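Local coordinates for short-chain-enoyl-CoA hydratase (Clostridium acetobutylicum, PDB 5Z7R), which catalyses the reversible hydration of crotonyl-CoA and also accepts hexenoyl-CoA, but not longer analogues, in butanoate metabolism, at residues N4-E9 and A15-N20; N202-V207 and T239-D244; Q166-D171 and I176-K181. One frame throughout, in Å; residues are numbered along the deposited sequence.

Interaction 1 of 3, residues N4-E9 and A15-N20; sequences NNVILE and AVVTIN
The shortest polar bond here runs from Asn20 N to Asn5 O, 2.7 Å. It lies at the open end of a beta hairpin, the first two strands of the crotonase fold. Strand 6-11 runs out and strand 14-19 returns antiparallel to it, with short-segment axes 4.8 Å apart at closest. The donor of that bond sits 26° out of the carbonyl plane of Asn5; Asn5 and Asn20 lie just outside the strands. Two hydrogen-bonded pairs follow. Ile7 and Thr18 exchange bonds in both directions, Ile7 N to Thr18 O at 3.0 Å and Thr18 N back to Ile7 O, both in the carbonyl plane. Glu9 and Val16 also bond both ways, with Val16 N to Glu9 O at 2.9 Å. Glu9 O, the backbone oxygen, also takes a CA-H...O contact from Ala15 CA.

The two faces differ in character. Val6, Leu8, Val17 and Ile19 share one face; on it Val6, Val17 and Ile19 touch helix 30-45, Val6 and Ile19 through Met36 and Val17 through Ile43. On this face CG1 of Val6 meets CG1 of Val17 at 3.8 Å. The other branch of Val17, CG2, takes Leu8 CD1 at 3.6 Å, so one valine is shared by two residues of the opposite strand. Leu8 holds CG anti to its N (chi1 171°), and CD1 reaches from there across to Val17 and on to the methyl of Ala15. Ile7, Glu9, Val16 and Thr18 occupy the other face, on which Ile7 and Glu9 are exposed. Strand 14-19 bonds on its far edge to strand 51-56, which ties the hairpin into the main sheet. At the open end, Ile7 CD1 lies 3.2 Å from Asn20 ND2, a methyl placed against the side-chain amide nitrogen.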
loop_
_atom_site.group_PDB
_atom_site.type_symbol
_atom_site.label_atom_id
_atom_site.label_comp_id
_atom_site.label_asym_id
_atom_site.label_seq_id
_atom_site.Cartn_x
_atom_site.Cartn_y
_atom_site.Cartn_z
ATOM N N ASN A 4 -4.350 40.504 -1.694
ATOM C CA ASN A 4 -5.275 41.216 -0.808
ATOM C C ASN A 4 -6.238 40.340 -0.001
ATOM O O ASN A 4 -7.235 40.824 0.529
ATOM C CB ASN A 4 -5.992 42.357 -1.555
ATOM C CG ASN A 4 -6.722 41.888 -2.796
ATOM O OD1 ASN A 4 -6.291 42.134 -3.926
ATOM N ND2 ASN A 4 -7.843 41.223 -2.592
ATOM N N ASN A 5 -5.915 39.049 0.110
ATOM C CA ASN A 5 -6.548 38.141 1.091
ATOM C C ASN A 5 -5.519 37.521 2.078
ATOM O O ASN A 5 -5.888 36.993 3.138
ATOM C CB ASN A 5 -7.346 37.034 0.363
ATOM C CG ASN A 5 -8.651 37.532 -0.250
ATOM O OD1 ASN A 5 -9.132 38.609 0.068
ATOM N ND2 ASN A 5 -9.237 36.726 -1.119
ATOM N N VAL A 6 -4.235 37.645 1.746
ATOM C CA VAL A 6 -3.152 36.971 2.451
ATOM C C VAL A 6 -1.930 37.852 2.661
ATOM O O VAL A 6 -1.337 38.323 1.702
ATOM C CB VAL A 6 -2.684 35.761 1.623
ATOM C CG1 VAL A 6 -1.593 34.967 2.359
ATOM C CG2 VAL A 6 -3.900 34.909 1.273
ATOM N N ILE A 7 -1.518 38.022 3.905
ATOM C CA ILE A 7 -0.326 38.774 4.210
ATOM C C ILE A 7 0.862 37.836 4.366
ATOM O O ILE A 7 0.724 36.777 4.958
ATOM C CB ILE A 7 -0.514 39.561 5.522
ATOM C CG1 ILE A 7 -1.767 40.435 5.445
ATOM C CG2 ILE A 7 0.715 40.416 5.786
ATOM C CD1 ILE A 7 -2.249 40.946 6.783
ATOM N N LEU A 8 2.029 38.230 3.880
ATOM C CA LEU A 8 3.229 37.438 4.079
ATOM C C LEU A 8 4.396 38.243 4.643
ATOM O O LEU A 8 4.818 39.211 4.009
ATOM C CB LEU A 8 3.669 36.827 2.758
ATOM C CG LEU A 8 5.049 36.135 2.801
ATOM C CD1 LEU A 8 5.008 34.834 3.599
ATOM C CD2 LEU A 8 5.568 35.855 1.402
ATOM N N GLU A 9 4.956 37.795 5.781
ATOM C CA GLU A 9 6.027 38.503 6.504
ATOM C C GLU A 9 7.173 37.581 6.883
ATOM O O GLU A 9 6.962 36.404 7.093
ATOM C CB GLU A 9 5.474 39.111 7.785
ATOM C CG GLU A 9 4.057 39.633 7.664
ATOM C CD GLU A 9 3.634 40.420 8.880
ATOM O OE1 GLU A 9 4.294 41.437 9.208
ATOM O OE2 GLU A 9 2.631 40.030 9.510
ATOM N N ALA A 15 8.654 32.747 8.355
ATOM C CA ALA A 15 7.634 33.500 7.682
ATOM C C ALA A 15 6.305 33.257 8.329
ATOM O O ALA A 15 5.935 32.111 8.581
ATOM C CB ALA A 15 7.573 33.110 6.222
ATOM N N VAL A 16 5.572 34.336 8.571
ATOM C CA VAL A 16 4.236 34.270 9.077
ATOM C C VAL A 16 3.287 34.567 7.936
ATOM O O VAL A 16 3.432 35.558 7.224
ATOM C CB VAL A 16 4.031 35.280 10.223
ATOM C CG1 VAL A 16 2.677 35.102 10.878
ATOM C CG2 VAL A 16 5.141 35.138 11.254
ATOM N N VAL A 17 2.312 33.709 7.764
ATOM C CA VAL A 17 1.370 33.860 6.699
ATOM C C VAL A 17 0.078 33.997 7.417
ATOM O O VAL A 17 -0.228 33.196 8.293
ATOM C CB VAL A 17 1.378 32.629 5.785
ATOM C CG1 VAL A 17 0.328 32.725 4.694
ATOM C CG2 VAL A 17 2.746 32.449 5.151
ATOM N N THR A 18 -0.676 35.021 7.073
ATOM C CA THR A 18 -1.904 35.317 7.791
ATOM C C THR A 18 -2.980 35.468 6.783
ATOM O O THR A 18 -2.880 36.316 5.895
ATOM C CB THR A 18 -1.833 36.650 8.593
ATOM O OG1 THR A 18 -0.733 36.632 9.522
ATOM C CG2 THR A 18 -3.080 36.860 9.329
ATOM N N ILE A 19 -4.018 34.669 6.903
ATOM C CA ILE A 19 -5.171 34.879 6.055
ATOM C C ILE A 19 -5.982 35.991 6.682
ATOM O O ILE A 19 -6.293 35.942 7.872
ATOM C CB ILE A 19 -6.017 33.624 5.892
ATOM C CG1 ILE A 19 -5.257 32.637 5.007
ATOM C CG2 ILE A 19 -7.359 33.987 5.267
ATOM C CD1 ILE A 19 -5.518 31.198 5.351
ATOM N N ASN A 20 -6.333 36.971 5.847
ATOM C CA ASN A 20 -6.864 38.245 6.304
ATOM C C ASN A 20 -8.103 38.661 5.520
ATOM O O ASN A 20 -8.010 39.490 4.631
ATOM C CB ASN A 20 -5.742 39.280 6.186
ATOM C CG ASN A 20 -6.149 40.671 6.647
ATOM O OD1 ASN A 20 -7.153 40.870 7.351
ATOM N ND2 ASN A 20 -5.360 41.651 6.241
#

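Interaction 2 of 3, residues N202-V207 and T239-D244; sequences NAPVAV and TEDQKD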
loop_
_atom_site.group_PDB
_atom_site.type_symbol
_atom_site.label_atom_id
_atom_site.label_comp_id
_atom_site.label_asym_id
_atom_site.label_seq_id
_atom_site.Cartn_x
_atom_site.Cartn_y
_atom_site.Cartn_z
ATOM N N ASN A 202 17.904 24.438 14.694
ATOM C CA ASN A 202 18.415 23.130 14.353
ATOM C C ASN A 202 18.900 23.069 12.932
ATOM O O ASN A 202 18.628 23.963 12.142
ATOM C CB ASN A 202 17.356 22.093 14.596
ATOM C CG ASN A 202 17.064 21.924 16.058
ATOM O OD1 ASN A 202 17.996 21.793 16.850
ATOM N ND2 ASN A 202 15.774 21.895 16.427
ATOM N N ALA A 203 19.619 22.007 12.606
ATOM C CA ALA A 203 20.231 21.924 11.316
ATOM C C ALA A 203 19.136 21.848 10.248
ATOM O O ALA A 203 18.185 21.078 10.401
ATOM C CB ALA A 203 21.158 20.743 11.251
ATOM N N PRO A 204 19.235 22.700 9.200
ATOM C CA PRO A 204 18.174 22.895 8.197
ATOM C C PRO A 204 17.984 21.725 7.218
ATOM O O PRO A 204 16.874 21.423 6.834
ATOM C CB PRO A 204 18.637 24.152 7.435
ATOM C CG PRO A 204 20.122 24.193 7.620
ATOM C CD PRO A 204 20.392 23.596 8.965
ATOM N N VAL A 205 19.071 21.094 6.824
ATOM C CA VAL A 205 19.005 19.972 5.947
ATOM C C VAL A 205 18.390 18.783 6.672
ATOM O O VAL A 205 17.577 18.025 6.097
ATOM C CB VAL A 205 20.409 19.653 5.421
ATOM C CG1 VAL A 205 20.466 18.284 4.743
ATOM C CG2 VAL A 205 20.838 20.764 4.469
ATOM N N ALA A 206 18.739 18.645 7.947
ATOM C CA ALA A 206 18.204 17.582 8.798
ATOM C C ALA A 206 16.713 17.687 9.042
ATOM O O ALA A 206 16.028 16.678 9.010
ATOM C CB ALA A 206 18.945 17.538 10.127
ATOM N N VAL A 207 16.208 18.888 9.295
ATOM C CA VAL A 207 14.778 19.118 9.475
ATOM C C VAL A 207 14.036 18.889 8.175
ATOM O O VAL A 207 12.929 18.343 8.179
ATOM C CB VAL A 207 14.484 20.562 9.910
ATOM C CG1 VAL A 207 13.002 20.858 9.939
ATOM C CG2 VAL A 207 15.071 20.843 11.282
ATOM N N THR A 239 26.573 17.002 4.381
ATOM C CA THR A 239 26.581 18.412 4.789
ATOM C C THR A 239 27.688 18.776 5.758
ATOM O O THR A 239 28.160 17.944 6.558
ATOM C CB THR A 239 25.290 18.842 5.492
ATOM O OG1 THR A 239 25.222 18.233 6.785
ATOM C CG2 THR A 239 24.072 18.470 4.688
ATOM N N GLU A 240 28.070 20.048 5.700
ATOM C CA GLU A 240 28.939 20.631 6.720
ATOM C C GLU A 240 28.244 20.709 8.076
ATOM O O GLU A 240 28.899 20.525 9.102
ATOM C CB GLU A 240 29.434 22.034 6.312
ATOM C CG GLU A 240 30.356 22.029 5.112
ATOM C CD GLU A 240 31.505 21.072 5.303
ATOM O OE1 GLU A 240 32.484 21.480 5.951
ATOM O OE2 GLU A 240 31.416 19.905 4.840
ATOM N N ASP A 241 26.938 20.978 8.095
ATOM C CA ASP A 241 26.249 21.104 9.367
ATOM C C ASP A 241 26.454 19.873 10.236
ATOM O O ASP A 241 26.902 19.984 11.376
ATOM C CB ASP A 241 24.776 21.421 9.172
ATOM C CG ASP A 241 24.543 22.877 8.795
ATOM O OD1 ASP A 241 25.474 23.709 8.967
ATOM O OD2 ASP A 241 23.425 23.192 8.342
ATOM N N GLN A 242 26.180 18.700 9.686
ATOM C CA GLN A 242 26.466 17.431 10.373
ATOM C C GLN A 242 27.889 17.329 10.965
ATOM O O GLN A 242 28.085 16.826 12.077
ATOM C CB GLN A 242 26.234 16.260 9.402
ATOM C CG GLN A 242 26.631 14.898 9.944
ATOM C CD GLN A 242 28.012 14.446 9.511
ATOM O OE1 GLN A 242 28.444 14.658 8.360
ATOM N NE2 GLN A 242 28.713 13.791 10.428
ATOM N N LYS A 243 28.879 17.755 10.192
ATOM C CA LYS A 243 30.272 17.715 10.632
ATOM C C LYS A 243 30.507 18.702 11.822
ATOM O O LYS A 243 31.166 18.361 12.819
ATOM C CB LYS A 243 31.179 17.996 9.426
ATOM C CG LYS A 243 32.648 18.226 9.722
ATOM C CD LYS A 243 33.370 16.957 10.148
ATOM C CE LYS A 243 34.872 17.208 10.187
ATOM N NZ LYS A 243 35.662 15.968 10.401
ATOM N N ASP A 244 29.906 19.883 11.747
ATOM C CA ASP A 244 30.151 20.921 12.743
ATOM C C ASP A 244 29.295 20.759 13.997
ATOM O O ASP A 244 29.770 21.016 15.097
ATOM C CB ASP A 244 29.996 22.314 12.101
ATOM C CG ASP A 244 30.950 22.515 10.904
ATOM O OD1 ASP A 244 31.933 21.733 10.759
ATOM O OD2 ASP A 244 30.698 23.429 10.098
#
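Val205 and Thr239 point their side chains at each other, tip to tip. CG1 of Val205 and the methyl CG2 of Thr239 meet at 3.6 Å. The same methyl lies 3.9 Å from CB of Val205 and 4.0 Å from its CG2, so it rests against the whole branched end of the valine. The hydroxyl of Thr239 is turned away to local partners, and the methyl faces Val205. With chi1 at 70°, OG1 is set between the backbone N and the carbonyl carbon. It accepts from Gln242 N at 3.1 Å, an N-cap bond at the start of helix 240-253. It is also hydrogen-bonded to Cys236 O.

Two residues after Thr239, Asp241 meets Pro204, the residue before Val205. OD2 of Asp241 reaches the Pro204 ring carbons, CD at 3.1 Å and CG at 3.5 Å. Beside them Ala203 CB lies 4.2 Å from Asp241 CB. Ala203 is the N-cap residue of helix 204-217, so the contact joins the starts of two helices. The second subunit packs close by: its Val135 touches Ala206, and its Glu73 forms a salt bridge with Lys243.

The contact is small, burying 172 Å² in all. No conventional hydrogen bond or salt bridge joins the segments. The carboxylate oxygen against CD probably adds a weak electrostatic term to the methyl packing.

Interaction 3 of 3, residues Q166-D171 and I176-K181; sequences QNIKAD and IGLVNK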
loop_
_atom_site.group_PDB
_atom_site.type_symbol
_atom_site.label_atom_id
_atom_site.label_comp_id
_atom_site.label_asym_id
_atom_site.label_seq_id
_atom_site.Cartn_x
_atom_site.Cartn_y
_atom_site.Cartn_z
ATOM N N GLN A 166 -20.936 18.469 13.893
ATOM C CA GLN A 166 -20.960 19.326 15.075
ATOM C C GLN A 166 -19.557 19.692 15.404
ATOM O O GLN A 166 -18.651 18.952 15.063
ATOM C CB GLN A 166 -21.589 18.615 16.253
ATOM C CG GLN A 166 -23.035 18.192 16.028
ATOM C CD GLN A 166 -23.627 17.420 17.203
ATOM O OE1 GLN A 166 -24.426 17.962 17.962
ATOM N NE2 GLN A 166 -23.254 16.141 17.344
ATOM N N ASN A 167 -19.378 20.831 16.070
ATOM C CA ASN A 167 -18.050 21.364 16.346
ATOM C C ASN A 167 -17.547 20.911 17.690
ATOM O O ASN A 167 -18.299 20.386 18.478
ATOM C CB ASN A 167 -18.030 22.898 16.304
ATOM C CG ASN A 167 -18.472 23.439 14.964
ATOM O OD1 ASN A 167 -17.868 23.142 13.923
ATOM N ND2 ASN A 167 -19.537 24.216 14.969
ATOM N N ILE A 168 -16.262 21.113 17.932
ATOM C CA ILE A 168 -15.677 20.782 19.202
ATOM C C ILE A 168 -14.804 21.942 19.628
ATOM O O ILE A 168 -14.313 22.690 18.777
ATOM C CB ILE A 168 -14.856 19.475 19.150
ATOM C CG1 ILE A 168 -13.901 19.453 17.960
ATOM C CG2 ILE A 168 -15.796 18.297 19.061
ATOM C CD1 ILE A 168 -12.613 18.663 18.189
ATOM N N LYS A 169 -14.611 22.079 20.940
ATOM C CA LYS A 169 -13.774 23.143 21.476
ATOM C C LYS A 169 -12.342 22.710 21.511
ATOM O O LYS A 169 -12.007 21.522 21.410
ATOM C CB LYS A 169 -14.192 23.522 22.894
ATOM C CG LYS A 169 -15.601 24.083 23.073
ATOM C CD LYS A 169 -15.679 24.825 24.410
ATOM C CE LYS A 169 -17.047 25.434 24.681
ATOM N NZ LYS A 169 -17.966 24.511 25.411
ATOM N N ALA A 170 -11.481 23.686 21.717
ATOM C CA ALA A 170 -10.051 23.453 21.676
ATOM C C ALA A 170 -9.586 22.384 22.650
ATOM O O ALA A 170 -8.540 21.748 22.407
ATOM C CB ALA A 170 -9.309 24.746 21.939
ATOM N N ASP A 171 -10.347 22.197 23.736
ATOM C CA ASP A 171 -9.988 21.206 24.772
ATOM C C ASP A 171 -10.253 19.768 24.297
ATOM O O ASP A 171 -9.422 18.902 24.508
ATOM C CB ASP A 171 -10.631 21.503 26.161
ATOM C CG ASP A 171 -12.142 21.640 26.114
ATOM O OD1 ASP A 171 -12.718 21.606 25.022
ATOM O OD2 ASP A 171 -12.773 21.788 27.176
ATOM N N ILE A 176 -8.087 14.695 21.581
ATOM C CA ILE A 176 -8.025 13.696 20.513
ATOM C C ILE A 176 -6.803 13.803 19.627
ATOM O O ILE A 176 -6.697 13.074 18.639
ATOM C CB ILE A 176 -9.297 13.702 19.666
ATOM C CG1 ILE A 176 -9.364 14.937 18.755
ATOM C CG2 ILE A 176 -10.487 13.636 20.605
ATOM C CD1 ILE A 176 -10.734 15.126 18.120
ATOM N N GLY A 177 -5.868 14.684 19.987
ATOM C CA GLY A 177 -4.640 14.877 19.223
ATOM C C GLY A 177 -4.773 15.758 17.974
ATOM O O GLY A 177 -3.811 15.929 17.256
ATOM N N LEU A 178 -5.945 16.318 17.701
ATOM C CA LEU A 178 -6.086 17.227 16.561
ATOM C C LEU A 178 -5.067 18.343 16.661
ATOM O O LEU A 178 -4.420 18.724 15.657
ATOM C CB LEU A 178 -7.497 17.814 16.514
ATOM C CG LEU A 178 -7.801 18.651 15.283
ATOM C CD1 LEU A 178 -7.394 17.941 14.003
ATOM C CD2 LEU A 178 -9.287 18.987 15.223
ATOM N N VAL A 179 -4.921 18.869 17.896
ATOM C CA VAL A 179 -3.839 19.806 18.212
ATOM C C VAL A 179 -2.866 19.241 19.231
ATOM O O VAL A 179 -3.243 18.363 19.998
ATOM C CB VAL A 179 -4.373 21.144 18.739
ATOM C CG1 VAL A 179 -5.158 21.828 17.627
ATOM C CG2 VAL A 179 -5.234 20.959 19.999
ATOM N N ASN A 180 -1.631 19.770 19.186
ATOM C CA ASN A 180 -0.551 19.490 20.108
ATOM C C ASN A 180 -0.539 20.343 21.389
ATOM O O ASN A 180 0.070 19.963 22.367
ATOM C CB ASN A 180 0.776 19.712 19.405
ATOM C CG ASN A 180 1.009 18.754 18.267
ATOM O OD1 ASN A 180 0.292 17.758 18.099
ATOM N ND2 ASN A 180 2.037 19.040 17.477
ATOM N N LYS A 181 -1.163 21.517 21.367
ATOM C CA LYS A 181 -1.215 22.401 22.539
ATOM C C LYS A 181 -2.375 23.359 22.498
ATOM O O LYS A 181 -2.843 23.782 21.435
ATOM C CB LYS A 181 0.014 23.270 22.619
ATOM C CG LYS A 181 1.326 22.586 22.902
ATOM C CD LYS A 181 2.287 23.633 23.458
ATOM C CE LYS A 181 3.702 23.094 23.596
ATOM N NZ LYS A 181 4.397 23.079 22.280
#
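Ile168 and Ile176 meet end to end, with their CD1 methyls 4.0 Å apart. Ile168 already points across from its backbone. Ile176 starts out to the side, and its torsion (chi1 73°), with CG1 between the backbone N and the carbonyl carbon, brings CD1 in. CD1 of Ile168 also lies 4.5 Å from CD2 of Leu178, so this one methyl serves two partners. This is the closer part of the contact. Its surroundings complete an apolar cluster: Phe130 of strand 129-131 touches Ile168, Leu178 and Val179, and Val153 of helix 145-153 touches Ile176 and Leu178.

The other part is looser. Of segment 166-171, Val179 comes near only Ala170 O, 4.2 Å from its CG2, and Ala170 CA and Val179 CA are 8.0 Å apart. The solvent side is at Lys169 and Asp171, which flank Ala170 in sequence and are exposed. Asn180, by contrast, is buried, and its ND2 bonds to Gln160 and Gly156 of the second subunit.

The chain leaves strand 168-169 of the smaller sheet, passes through helix 170-175 and heads for strand 182-183 at the edge of the main sheet. The contact thus closes a strand-helix-loop connection between the two sheets of the crotonase fold.

Overall arrangement
Along the chain the order is interaction 1, interaction 3, interaction 2. None touches another. The centres of interactions 1 and 3 are about 24 Å apart, those of 1 and 2 about 29 Å, and those of 2 and 3 about 34 Å. Interaction 1 forms one edge of the six-stranded sheet. Interaction 3 lies just before strand 182-183, the strand at the other edge of the same sheet. Interaction 2 lies further out, among the C-terminal helices 204-217 and 240-253. Interactions 2 and 3 both have neighbours in the second subunit, consistent with their place in an oligomeric enzyme, whereas interaction 1 stays within its own chain.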